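PDB 6T3E: DELTA1-pyrroline-2-carboxylate reductase, which catalyses the reduction of Delta1-pyrroline-2-carboxylate to L-proline, with a bound reduced nicotinamide dinucleotide as the probable hydride donor. Local coordinates for residues R227-K232 with D251-D256; I221-A226 with N243-V248; R48-L53 with L323-A328; K57-L62 with Y81-E86. All blocks are in the same frame, centred on the assembly; numbering follows the deposited sequence.

Contact 1. Residues R227-K232 with D251-D256; sequences REPVVK and DARELD
Pro229 and Val231 meet Arg253, Glu254 and Asp256 where two loops run side by side. The loops follow strands 219-222 and 241-244, at the C-terminal edge of the parallel, Rossmann-type sheet. Backbone bonds hold the end at Val230-Val231. Glu254 O takes two donors, Val230 N at 2.9 Å and Val231 N at 3.1 Å. The Val231 amide arrives nearly in line with the carbonyl, whereas Val230 N sits above the carbonyl plane. Asp256 N then returns a straight bond to Val231 O at 3.2 Å. At the Arg227 end the bond from Arg253 N to Arg227 O is weak.

The side-chain contacts centre on the proline. CG of Arg253 stands between its backbone N and carbonyl carbon (chi1 58°), and the extended chain beyond it passes across the Pro229 ring. Pro229 CG sits over one face of the guanidinium, 3.5 Å from Arg253 NE, while Arg253 NH1 bonds the Ser257 hydroxyl. Replacing Arg253 with alanine would probably uncover one side of the Pro229 ring and leave Ser257 without its guanidinium partner. Val231 and Leu255 lie alongside each other, pointing the same way. Val230 also touches the bound cofactor.

Asp256 is at the N-cap of helix 257-262, and its side chain caps a backbone N of that helix. Its OD1 bonds Thr259 OG1 and its OD2 bonds Gly233 N, while Asp256 CB rests 3.9 Å from Pro229 CB.

Contact 2. Residues I221-A226 with N243-V248; sequences IVATTA and NSVGWV. With NAI (1,4-dihydronicotinamide adenine dinucleotide), chain F.
Ile221 pairs with Asn243 and Val222 with Ser244 on two neighbouring parallel strands. Val222 N bonds Asn243 O at 2.9 Å, and Val245 N bonds Val222 O at 3.1 Å. Both bonds are nearly straight. Beyond them the strands end and both chains turn into loops that line the cofactor.

The side chain of Val245 marks the change from sheet to site. Val245 CB lies 3.7 Å from NAI O7N, the carboxamide oxygen of the nicotinamide. CG1 lies anti to the carbonyl carbon (chi1 -43°), which leaves CG2 between the backbone N and the carbonyl carbon, turned to 221-226 and the cofactor at once. There Val245 CG2 meets Ala223 CB at 4.0 Å and the ribose ring oxygen NAI O4D at 3.6 Å. The valine also touches Gln166 of helix 161-173.

The two loops grip the nicotinamide ribose between them. Its O3D gives a hydrogen bond to Thr224 O and accepts one from Trp247 N at 3.0 Å. Its O2D gives a hydrogen bond to Trp247 O. One sugar thus ties both segments together through backbone atoms. The Trp247 side chain leaves the backbone away from 221-226; its ring touches the bound proline and bonds Glu276 O through NE1. On the adenine side, Thr224 CG2 lies against the base, 3.3 Å from NAI N7A, and Ala226 CB approaches the amino group N6A. Deeper in the sheet, Ser244 OG bonds Lys319 NZ. Cofactor-binding loops at the C-terminal ends of adjacent parallel strands are characteristic of Rossmann-type dinucleotide sites, as here.

Contact 3. Residues R48-L53 with L323-A328; sequences RAFLEL and LAIEDA
Ile325 lays its CD1 methyl over the ring of Phe50. The methyl sits above the centre of the face, 3.7 Å from the ring centroid and 8° off the normal, a CH-pi contact. The two side chains cross at about a right angle. CG1 of Ile325 is held between its backbone N and carbonyl carbon (chi1 64°), and CD1 reaches the side of helix 39-54. There Ile325 CD1 also meets Ala49 CB at 4.0 Å and Leu53 CD2 at 4.0 Å.

The ring edge has a different neighbour. Glu326 OE2 lies near the ring plane, 3.3 Å from Phe50 CZ, with the carboxylate turned 67° from the ring. The other oxygen, OE1, forms a salt bridge to Arg134 of the proline pocket. Leu323 approaches Phe50 CE1 obliquely with CD2, and meets Leu53 tip to tip.

The axes of the two helix segments come within 9.4 Å, running in broadly opposed directions. Leu298 and Ala299 of helix 298-303 also touch the ring. Next to Glu326, Asp327 makes salt bridges to Arg134 and Lys91, so a largely apolar contact between helix 39-54 and the start of helix 324-341 backs onto the charged residues of the proline site in this ornithine cyclodeaminase/mu-crystallin family enzyme.

Contact 4. Residues K57-L62 with Y81-E86; sequences KAKVPL and YLEDSE
Lys57, Lys59 and Glu83 bury the most surface where strand 58-68 meets the end of strand 73-82 in an antiparallel hairpin. Lys57 works through both its backbone and its side chain. Lys57 O accepts a bond from Glu83 N at 3.2 Å. The side chain bends at chi2 (-64°) and lies across Asp84, with Lys57 CG 3.2 Å from Asp84 OD2. The charged ends stay further apart: Lys57 NZ is 4.1 Å from Asp84 OD1, beyond salt-bridge range.

Lys59 forms the hydrogen-bonded pair with Tyr81. Lys59 N donates to Tyr81 O at 2.9 Å, in the carbonyl plane, and Tyr81 N donates back to Lys59 O at 3.1 Å. The extended lysine chain runs obliquely past Glu83, but its NZ goes to the neighbouring chain. There it makes a salt bridge to Glu69 of the second subunit and a hydrogen bond to Glu67 O of the second subunit. Between these rungs, Ala58 CB packs on Leu82 CD2 at 3.7 Å in the non-hydrogen-bonded pair.

The Glu83 side chain leaves the backbone toward 57-62, and Glu83 CG lies 3.7 Å from Lys57 O. Glu83 OE2 is 4.3 Å from Lys59 NZ, near but not bonded. An alanine in place of Glu83 has no carboxylate, and would probably leave Lys59 NZ without this nearby negative charge and open a gap over the Lys57 carbonyl. The backbone bonds set the register of the hairpin. The opposite charges within it probably attract only loosely, while Lys59 spends its charge on the second subunit.

In the fold
Contact 2 ends two strands of the parallel sheet, and contact 1 lies in the loops that follow them. The two interlock along the chain, 9 Å between centres. Glu254 joins them: its OE1 lies 3.0 Å from Thr224 N and its OE2 2.8 Å from Ser244 OG. Contact 4 lies at the edge of the mixed sheet, and the helices of contact 3 pack beside it, 7 Å between centres. Glu52 links them, its carbonyl oxygen 3.1 Å from Lys57 N. The centres of contacts 1 and 4 are 32 Å apart. Contact 2 lines part of the cofactor site, while the Glu326 side chain in contact 3 is about 4 Å from the cofactor and about 6 Å from the bound proline.

Contact 1. Residues R227-K232 with D251-D256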
# COMPACT_ATOMS: atom_id res chain seq x y z
N ARG B 227 -22.19 -1.78 -14.10
CA ARG B 227 -22.29 -0.62 -13.22
C ARG B 227 -23.73 -0.31 -12.82
O ARG B 227 -23.96 0.63 -12.06
CB ARG B 227 -21.65 0.60 -13.89
CG ARG B 227 -20.14 0.47 -14.02
CD ARG B 227 -19.55 1.52 -14.93
NE ARG B 227 -18.09 1.57 -14.88
CZ ARG B 227 -17.26 0.72 -15.48
NH1 ARG B 227 -17.74 -0.29 -16.21
NH2 ARG B 227 -15.95 0.87 -15.36
N GLU B 228 -24.69 -1.10 -13.27
CA GLU B 228 -26.09 -0.89 -12.98
C GLU B 228 -26.72 -2.24 -12.67
O GLU B 228 -26.21 -3.28 -13.11
CB GLU B 228 -26.81 -0.21 -14.16
CG GLU B 228 -26.56 1.29 -14.22
CD GLU B 228 -26.41 1.81 -15.64
OE1 GLU B 228 -25.43 2.52 -15.92
OE2 GLU B 228 -27.29 1.51 -16.48
N PRO B 229 -27.80 -2.26 -11.89
CA PRO B 229 -28.33 -3.53 -11.39
C PRO B 229 -28.65 -4.54 -12.49
O PRO B 229 -29.23 -4.20 -13.52
CB PRO B 229 -29.59 -3.10 -10.64
CG PRO B 229 -29.27 -1.73 -10.18
CD PRO B 229 -28.45 -1.10 -11.27
N VAL B 230 -28.26 -5.78 -12.24
CA VAL B 230 -28.61 -6.91 -13.08
C VAL B 230 -29.61 -7.82 -12.39
O VAL B 230 -30.37 -8.52 -13.08
CB VAL B 230 -27.36 -7.72 -13.50
CG1 VAL B 230 -27.67 -8.64 -14.67
CG2 VAL B 230 -26.21 -6.80 -13.84
N VAL B 231 -29.65 -7.83 -11.06
CA VAL B 231 -30.54 -8.69 -10.30
C VAL B 231 -31.67 -7.84 -9.74
O VAL B 231 -31.43 -6.92 -8.96
CB VAL B 231 -29.79 -9.40 -9.15
CG1 VAL B 231 -30.72 -10.36 -8.44
CG2 VAL B 231 -28.58 -10.13 -9.70
N LYS B 232 -32.90 -8.18 -10.13
CA LYS B 232 -34.09 -7.53 -9.61
C LYS B 232 -34.66 -8.32 -8.44
O LYS B 232 -34.84 -9.54 -8.52
CB LYS B 232 -35.16 -7.40 -10.70
CG LYS B 232 -34.78 -6.47 -11.85
CD LYS B 232 -36.00 -6.06 -12.68
CE LYS B 232 -35.68 -4.93 -13.67
NZ LYS B 232 -34.80 -5.37 -14.80
N ASP B 251 -20.00 4.21 -7.17
CA ASP B 251 -21.16 4.60 -7.96
C ASP B 251 -21.84 3.43 -8.64
O ASP B 251 -22.89 3.62 -9.26
CB ASP B 251 -20.78 5.60 -9.05
CG ASP B 251 -20.09 6.82 -8.51
OD1 ASP B 251 -19.25 7.38 -9.25
OD2 ASP B 251 -20.39 7.21 -7.36
N ALA B 252 -21.26 2.24 -8.57
CA ALA B 252 -21.73 1.10 -9.33
C ALA B 252 -22.35 0.04 -8.42
O ALA B 252 -21.98 -0.09 -7.25
CB ALA B 252 -20.59 0.48 -10.14
N ARG B 253 -23.28 -0.72 -8.99
CA ARG B 253 -23.93 -1.81 -8.27
C ARG B 253 -24.50 -2.78 -9.28
O ARG B 253 -24.79 -2.41 -10.42
CB ARG B 253 -25.03 -1.30 -7.34
CG ARG B 253 -26.11 -0.53 -8.03
CD ARG B 253 -27.25 -0.30 -7.09
NE ARG B 253 -28.27 0.53 -7.70
CZ ARG B 253 -29.42 0.83 -7.12
NH1 ARG B 253 -29.69 0.36 -5.91
NH2 ARG B 253 -30.30 1.59 -7.75
N GLU B 254 -24.66 -4.04 -8.84
CA GLU B 254 -25.25 -5.11 -9.63
C GLU B 254 -26.55 -5.62 -9.02
O GLU B 254 -27.22 -6.45 -9.64
CB GLU B 254 -24.25 -6.28 -9.80
CG GLU B 254 -23.83 -7.01 -8.48
CD GLU B 254 -22.51 -7.83 -8.58
OE1 GLU B 254 -22.13 -8.31 -9.67
OE2 GLU B 254 -21.83 -8.00 -7.54
N LEU B 255 -26.94 -5.14 -7.85
CA LEU B 255 -28.19 -5.50 -7.19
C LEU B 255 -29.06 -4.26 -7.07
O LEU B 255 -28.58 -3.22 -6.62
CB LEU B 255 -27.93 -6.10 -5.81
CG LEU B 255 -26.64 -6.89 -5.69
CD1 LEU B 255 -26.33 -7.23 -4.23
CD2 LEU B 255 -26.76 -8.15 -6.53
N ASP B 256 -30.33 -4.38 -7.43
CA ASP B 256 -31.21 -3.24 -7.25
C ASP B 256 -31.51 -3.04 -5.76
O ASP B 256 -31.17 -3.86 -4.90
CB ASP B 256 -32.50 -3.41 -8.06
CG ASP B 256 -33.40 -4.50 -7.54
OD1 ASP B 256 -32.93 -5.38 -6.78
OD2 ASP B 256 -34.61 -4.49 -7.90

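Contact 2. Residues I221-A226 with N243-V248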
# COMPACT_ATOMS: atom_id res chain seq x y z
N ILE B 221 -24.96 -16.63 -7.25
CA ILE B 221 -23.62 -16.06 -7.32
C ILE B 221 -23.67 -14.92 -8.33
O ILE B 221 -24.03 -15.14 -9.49
CB ILE B 221 -22.58 -17.11 -7.73
CG1 ILE B 221 -22.36 -18.15 -6.63
CG2 ILE B 221 -21.27 -16.45 -8.14
CD1 ILE B 221 -21.82 -19.47 -7.15
N VAL B 222 -23.31 -13.72 -7.89
CA VAL B 222 -23.23 -12.54 -8.75
C VAL B 222 -21.79 -12.05 -8.70
O VAL B 222 -21.28 -11.72 -7.61
CB VAL B 222 -24.22 -11.44 -8.32
CG1 VAL B 222 -24.45 -10.48 -9.46
CG2 VAL B 222 -25.56 -12.04 -7.87
N ALA B 223 -21.11 -12.02 -9.87
CA ALA B 223 -19.69 -11.64 -10.06
C ALA B 223 -19.57 -10.91 -11.40
O ALA B 223 -18.98 -11.39 -12.39
CB ALA B 223 -18.76 -12.85 -10.01
N THR B 224 -20.11 -9.71 -11.43
CA THR B 224 -20.31 -8.96 -12.65
C THR B 224 -19.34 -7.78 -12.72
O THR B 224 -18.66 -7.44 -11.76
CB THR B 224 -21.79 -8.57 -12.70
OG1 THR B 224 -22.57 -9.77 -12.84
CG2 THR B 224 -22.12 -7.69 -13.79
N THR B 225 -19.23 -7.22 -13.93
CA THR B 225 -18.54 -5.95 -14.18
C THR B 225 -19.52 -4.79 -14.39
O THR B 225 -19.10 -3.63 -14.45
CB THR B 225 -17.63 -6.15 -15.41
OG1 THR B 225 -16.51 -6.95 -15.05
CG2 THR B 225 -17.12 -4.85 -16.04
N ALA B 226 -20.81 -5.08 -14.43
CA ALA B 226 -21.84 -4.09 -14.70
C ALA B 226 -21.87 -2.99 -13.65
O ALA B 226 -21.66 -3.24 -12.46
CB ALA B 226 -23.21 -4.77 -14.79
N ASN B 243 -24.57 -14.46 -2.84
CA ASN B 243 -23.21 -13.98 -2.69
C ASN B 243 -22.93 -12.98 -3.81
O ASN B 243 -23.00 -13.34 -5.00
CB ASN B 243 -22.20 -15.13 -2.72
CG ASN B 243 -22.38 -16.09 -1.55
OD1 ASN B 243 -22.33 -15.68 -0.39
ND2 ASN B 243 -22.58 -17.36 -1.85
N SER B 244 -22.65 -11.74 -3.44
CA SER B 244 -22.40 -10.67 -4.39
C SER B 244 -21.00 -10.11 -4.14
O SER B 244 -20.73 -9.59 -3.05
CB SER B 244 -23.46 -9.57 -4.28
OG SER B 244 -23.20 -8.49 -5.15
N VAL B 245 -20.12 -10.25 -5.12
CA VAL B 245 -18.73 -9.83 -4.96
C VAL B 245 -18.33 -8.74 -5.94
O VAL B 245 -17.21 -8.21 -5.85
CB VAL B 245 -17.76 -11.03 -5.04
CG1 VAL B 245 -18.33 -12.20 -4.26
CG2 VAL B 245 -17.52 -11.42 -6.48
N GLY B 246 -19.22 -8.37 -6.86
CA GLY B 246 -18.87 -7.37 -7.84
C GLY B 246 -18.58 -6.04 -7.19
O GLY B 246 -19.10 -5.71 -6.11
N TRP B 247 -17.69 -5.28 -7.82
CA TRP B 247 -17.34 -3.94 -7.37
C TRP B 247 -16.71 -3.20 -8.54
O TRP B 247 -15.75 -3.69 -9.13
CB TRP B 247 -16.38 -4.00 -6.18
CG TRP B 247 -15.96 -2.64 -5.74
CD1 TRP B 247 -16.58 -1.84 -4.83
CD2 TRP B 247 -14.83 -1.91 -6.21
NE1 TRP B 247 -15.91 -0.65 -4.70
CE2 TRP B 247 -14.83 -0.66 -5.54
CE3 TRP B 247 -13.82 -2.17 -7.14
CZ2 TRP B 247 -13.85 0.31 -5.76
CZ3 TRP B 247 -12.86 -1.22 -7.37
CH2 TRP B 247 -12.88 0.02 -6.68
N VAL B 248 -17.26 -2.03 -8.88
CA VAL B 248 -16.63 -1.14 -9.86
C VAL B 248 -16.69 0.29 -9.34
O VAL B 248 -16.91 1.24 -10.10
CB VAL B 248 -17.27 -1.24 -11.27
CG1 VAL B 248 -16.30 -0.74 -12.35
CG2 VAL B 248 -17.73 -2.66 -11.59
PA NAI F . -14.19 -10.66 -15.33
O1A NAI F . -14.14 -9.51 -16.30
O2A NAI F . -13.15 -11.70 -15.70
O5B NAI F . -15.70 -11.32 -15.22
C5B NAI F . -16.75 -10.37 -15.15
C4B NAI F . -18.05 -11.00 -15.83
O4B NAI F . -19.08 -10.25 -15.62
C3B NAI F . -17.85 -11.04 -17.36
O3B NAI F . -17.97 -12.32 -17.78
C2B NAI F . -18.98 -10.13 -17.90
O2B NAI F . -19.43 -10.58 -19.27
C1B NAI F . -19.91 -10.27 -17.00
N9A NAI F . -20.87 -9.20 -17.02
C8A NAI F . -20.51 -7.91 -17.00
N7A NAI F . -21.63 -7.19 -17.03
C5A NAI F . -22.67 -8.03 -17.07
C6A NAI F . -24.02 -7.78 -17.11
N6A NAI F . -24.80 -6.56 -17.13
N1A NAI F . -24.89 -8.80 -17.15
C2A NAI F . -24.42 -10.07 -17.14
N3A NAI F . -23.08 -10.31 -17.09
C4A NAI F . -22.21 -9.27 -17.07
O3 NAI F . -13.86 -10.00 -13.84
PN NAI F . -13.87 -10.89 -12.43
O1N NAI F . -12.41 -11.11 -12.10
O2N NAI F . -14.64 -12.17 -12.59
O5D NAI F . -14.58 -10.00 -11.26
C5D NAI F . -15.95 -10.07 -11.15
C4D NAI F . -16.42 -8.98 -10.15
O4D NAI F . -16.01 -9.25 -8.92
C3D NAI F . -15.78 -7.63 -10.51
O3D NAI F . -16.72 -6.64 -10.34
C2D NAI F . -14.66 -7.44 -9.48
O2D NAI F . -14.38 -5.94 -9.35
C1D NAI F . -15.18 -7.97 -8.40
N1N NAI F . -14.12 -8.44 -7.49
C2N NAI F . -14.23 -8.26 -6.06
C3N NAI F . -13.39 -9.15 -5.10
C7N NAI F . -14.01 -9.39 -3.69
O7N NAI F . -15.08 -8.95 -3.49
N7N NAI F . -13.27 -10.16 -2.67
C4N NAI F . -12.45 -10.19 -5.65
C5N NAI F . -12.02 -9.93 -7.10
C6N NAI F . -12.93 -9.09 -8.01

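Contact 3. Residues R48-L53 with L323-A328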
# COMPACT_ATOMS: atom_id res chain seq x y z
N ARG B 48 -10.32 -18.73 9.70
CA ARG B 48 -9.49 -18.46 10.86
C ARG B 48 -9.02 -17.00 10.89
O ARG B 48 -8.89 -16.40 11.97
CB ARG B 48 -8.28 -19.40 10.88
CG ARG B 48 -7.35 -19.17 12.06
CD ARG B 48 -5.85 -19.17 11.69
NE ARG B 48 -4.98 -19.33 12.87
CZ ARG B 48 -4.89 -18.46 13.88
NH1 ARG B 48 -5.60 -17.34 13.88
NH2 ARG B 48 -4.08 -18.72 14.91
N ALA B 49 -8.80 -16.42 9.71
CA ALA B 49 -8.37 -15.03 9.63
C ALA B 49 -9.44 -14.10 10.18
O ALA B 49 -9.12 -13.09 10.83
CB ALA B 49 -8.05 -14.67 8.18
N PHE B 50 -10.71 -14.40 9.91
CA PHE B 50 -11.81 -13.59 10.44
C PHE B 50 -12.01 -13.83 11.93
O PHE B 50 -12.35 -12.89 12.67
CB PHE B 50 -13.09 -13.89 9.66
CG PHE B 50 -13.20 -13.11 8.39
CD1 PHE B 50 -13.60 -11.78 8.41
CD2 PHE B 50 -12.88 -13.69 7.18
CE1 PHE B 50 -13.69 -11.06 7.24
CE2 PHE B 50 -12.98 -12.98 5.99
CZ PHE B 50 -13.38 -11.66 6.02
N LEU B 51 -11.80 -15.06 12.40
CA LEU B 51 -11.82 -15.29 13.84
C LEU B 51 -10.70 -14.54 14.52
O LEU B 51 -10.89 -13.95 15.59
CB LEU B 51 -11.72 -16.79 14.13
CG LEU B 51 -11.66 -17.18 15.62
CD1 LEU B 51 -12.88 -16.68 16.37
CD2 LEU B 51 -11.51 -18.69 15.75
N GLU B 52 -9.51 -14.53 13.90
CA GLU B 52 -8.41 -13.75 14.44
C GLU B 52 -8.73 -12.26 14.43
O GLU B 52 -8.37 -11.53 15.37
CB GLU B 52 -7.12 -14.06 13.66
CG GLU B 52 -5.93 -13.13 13.95
CD GLU B 52 -4.58 -13.69 13.48
OE1 GLU B 52 -4.51 -14.85 13.02
OE2 GLU B 52 -3.58 -12.94 13.56
N LEU B 53 -9.46 -11.79 13.41
CA LEU B 53 -9.87 -10.39 13.34
C LEU B 53 -10.86 -10.03 14.44
O LEU B 53 -10.83 -8.92 14.98
CB LEU B 53 -10.45 -10.09 11.97
CG LEU B 53 -11.48 -8.96 11.87
CD1 LEU B 53 -10.78 -7.61 11.98
CD2 LEU B 53 -12.25 -9.08 10.56
N LEU B 323 -11.25 -8.06 1.73
CA LEU B 323 -10.59 -7.59 2.93
C LEU B 323 -9.16 -8.13 2.95
O LEU B 323 -8.92 -9.28 2.59
CB LEU B 323 -11.35 -8.01 4.20
CG LEU B 323 -11.00 -7.25 5.48
CD1 LEU B 323 -11.22 -5.75 5.35
CD2 LEU B 323 -11.77 -7.83 6.66
N ALA B 324 -8.21 -7.28 3.37
CA ALA B 324 -6.80 -7.62 3.23
C ALA B 324 -6.38 -8.84 4.04
O ALA B 324 -5.37 -9.47 3.71
CB ALA B 324 -5.93 -6.42 3.62
N ILE B 325 -7.13 -9.19 5.10
CA ILE B 325 -6.73 -10.34 5.91
C ILE B 325 -6.81 -11.62 5.11
O ILE B 325 -6.07 -12.58 5.38
CB ILE B 325 -7.58 -10.45 7.19
CG1 ILE B 325 -9.05 -10.71 6.85
CG2 ILE B 325 -7.42 -9.24 8.05
CD1 ILE B 325 -9.86 -11.15 8.05
N GLU B 326 -7.72 -11.69 4.14
CA GLU B 326 -7.83 -12.89 3.33
C GLU B 326 -6.59 -13.09 2.46
O GLU B 326 -6.16 -14.22 2.23
CB GLU B 326 -9.10 -12.82 2.48
CG GLU B 326 -10.26 -12.13 3.20
CD GLU B 326 -11.43 -11.80 2.30
OE1 GLU B 326 -11.24 -11.51 1.10
OE2 GLU B 326 -12.57 -11.83 2.80
N ASP B 327 -5.98 -12.00 1.99
CA ASP B 327 -4.74 -12.13 1.25
C ASP B 327 -3.60 -12.57 2.16
O ASP B 327 -2.83 -13.46 1.80
CB ASP B 327 -4.40 -10.83 0.54
CG ASP B 327 -5.58 -10.26 -0.24
OD1 ASP B 327 -6.10 -10.97 -1.14
OD2 ASP B 327 -6.00 -9.12 0.06
N ALA B 328 -3.51 -12.00 3.36
CA ALA B 328 -2.38 -12.33 4.23
C ALA B 328 -2.46 -13.79 4.69
O ALA B 328 -1.44 -14.49 4.71
CB ALA B 328 -2.32 -11.39 5.43

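Contact 4. Residues K57-L62 with Y81-E86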
# COMPACT_ATOMS: atom_id res chain seq x y z
N LYS B 57 -6.89 -9.41 17.09
CA LYS B 57 -5.53 -9.77 16.72
C LYS B 57 -5.20 -9.45 15.26
O LYS B 57 -4.30 -10.06 14.69
CB LYS B 57 -5.29 -11.25 16.99
CG LYS B 57 -5.33 -11.63 18.45
CD LYS B 57 -4.21 -10.95 19.21
CE LYS B 57 -4.10 -11.46 20.66
NZ LYS B 57 -2.75 -11.24 21.25
N ALA B 58 -5.91 -8.49 14.65
CA ALA B 58 -5.68 -8.11 13.27
C ALA B 58 -5.59 -6.60 13.16
O ALA B 58 -6.38 -5.87 13.77
CB ALA B 58 -6.78 -8.62 12.34
N LYS B 59 -4.66 -6.13 12.34
CA LYS B 59 -4.54 -4.72 12.01
C LYS B 59 -4.87 -4.57 10.53
O LYS B 59 -4.02 -4.82 9.66
CB LYS B 59 -3.15 -4.19 12.36
CG LYS B 59 -2.99 -3.87 13.81
CD LYS B 59 -1.66 -3.21 14.08
CE LYS B 59 -1.54 -2.88 15.56
NZ LYS B 59 -0.14 -2.52 15.92
N VAL B 60 -6.09 -4.13 10.24
CA VAL B 60 -6.58 -3.96 8.87
C VAL B 60 -7.02 -2.51 8.66
O VAL B 60 -8.22 -2.21 8.76
CB VAL B 60 -7.74 -4.91 8.54
CG1 VAL B 60 -7.88 -5.08 7.01
CG2 VAL B 60 -7.57 -6.23 9.25
N PRO B 61 -6.09 -1.60 8.39
CA PRO B 61 -6.50 -0.25 8.02
C PRO B 61 -7.26 -0.30 6.71
O PRO B 61 -7.07 -1.21 5.91
CB PRO B 61 -5.16 0.48 7.85
CG PRO B 61 -4.20 -0.61 7.48
CD PRO B 61 -4.65 -1.83 8.19
N LEU B 62 -8.14 0.66 6.51
CA LEU B 62 -8.93 0.67 5.29
C LEU B 62 -8.01 0.76 4.07
O LEU B 62 -7.01 1.48 4.08
CB LEU B 62 -9.92 1.84 5.31
CG LEU B 62 -10.86 2.05 4.12
CD1 LEU B 62 -11.82 0.88 3.97
CD2 LEU B 62 -11.62 3.34 4.34
N TYR B 81 -1.85 -6.96 8.92
CA TYR B 81 -0.95 -7.71 9.79
C TYR B 81 -1.81 -8.56 10.72
O TYR B 81 -2.62 -8.03 11.48
CB TYR B 81 -0.04 -6.77 10.59
CG TYR B 81 0.82 -7.49 11.61
CD1 TYR B 81 1.40 -8.72 11.32
CD2 TYR B 81 1.04 -6.94 12.86
CE1 TYR B 81 2.18 -9.38 12.25
CE2 TYR B 81 1.81 -7.59 13.80
CZ TYR B 81 2.37 -8.81 13.50
OH TYR B 81 3.14 -9.45 14.45
N LEU B 82 -1.63 -9.87 10.64
CA LEU B 82 -2.29 -10.79 11.56
C LEU B 82 -1.23 -11.29 12.52
O LEU B 82 -0.34 -12.06 12.13
CB LEU B 82 -2.97 -11.94 10.81
CG LEU B 82 -3.75 -11.55 9.56
CD1 LEU B 82 -4.53 -12.74 9.05
CD2 LEU B 82 -4.67 -10.37 9.87
N GLU B 83 -1.35 -10.88 13.78
CA GLU B 83 -0.25 -11.00 14.73
C GLU B 83 -0.13 -12.40 15.29
O GLU B 83 0.99 -12.87 15.51
CB GLU B 83 -0.43 -9.96 15.84
CG GLU B 83 -0.90 -8.61 15.29
CD GLU B 83 -1.53 -7.69 16.32
OE1 GLU B 83 -2.71 -7.90 16.67
OE2 GLU B 83 -0.85 -6.72 16.76
N ASP B 84 -1.25 -13.10 15.48
CA ASP B 84 -1.18 -14.50 15.90
C ASP B 84 -0.59 -15.38 14.80
O ASP B 84 0.33 -16.17 15.05
CB ASP B 84 -2.56 -15.00 16.30
CG ASP B 84 -2.95 -14.57 17.69
OD1 ASP B 84 -2.05 -14.15 18.46
OD2 ASP B 84 -4.16 -14.63 18.01
N SER B 85 -1.10 -15.24 13.58
CA SER B 85 -0.57 -16.00 12.46
C SER B 85 0.76 -15.46 11.96
O SER B 85 1.44 -16.15 11.19
CB SER B 85 -1.59 -16.01 11.31
OG SER B 85 -2.63 -16.95 11.58
N GLU B 86 1.15 -14.27 12.40
CA GLU B 86 2.39 -13.62 11.95
C GLU B 86 2.43 -13.55 10.43
O GLU B 86 3.39 -13.95 9.78
CB GLU B 86 3.61 -14.34 12.51
CG GLU B 86 3.77 -14.20 14.00
CD GLU B 86 4.35 -12.86 14.43
OE1 GLU B 86 4.18 -11.87 13.69
OE2 GLU B 86 4.98 -12.80 15.53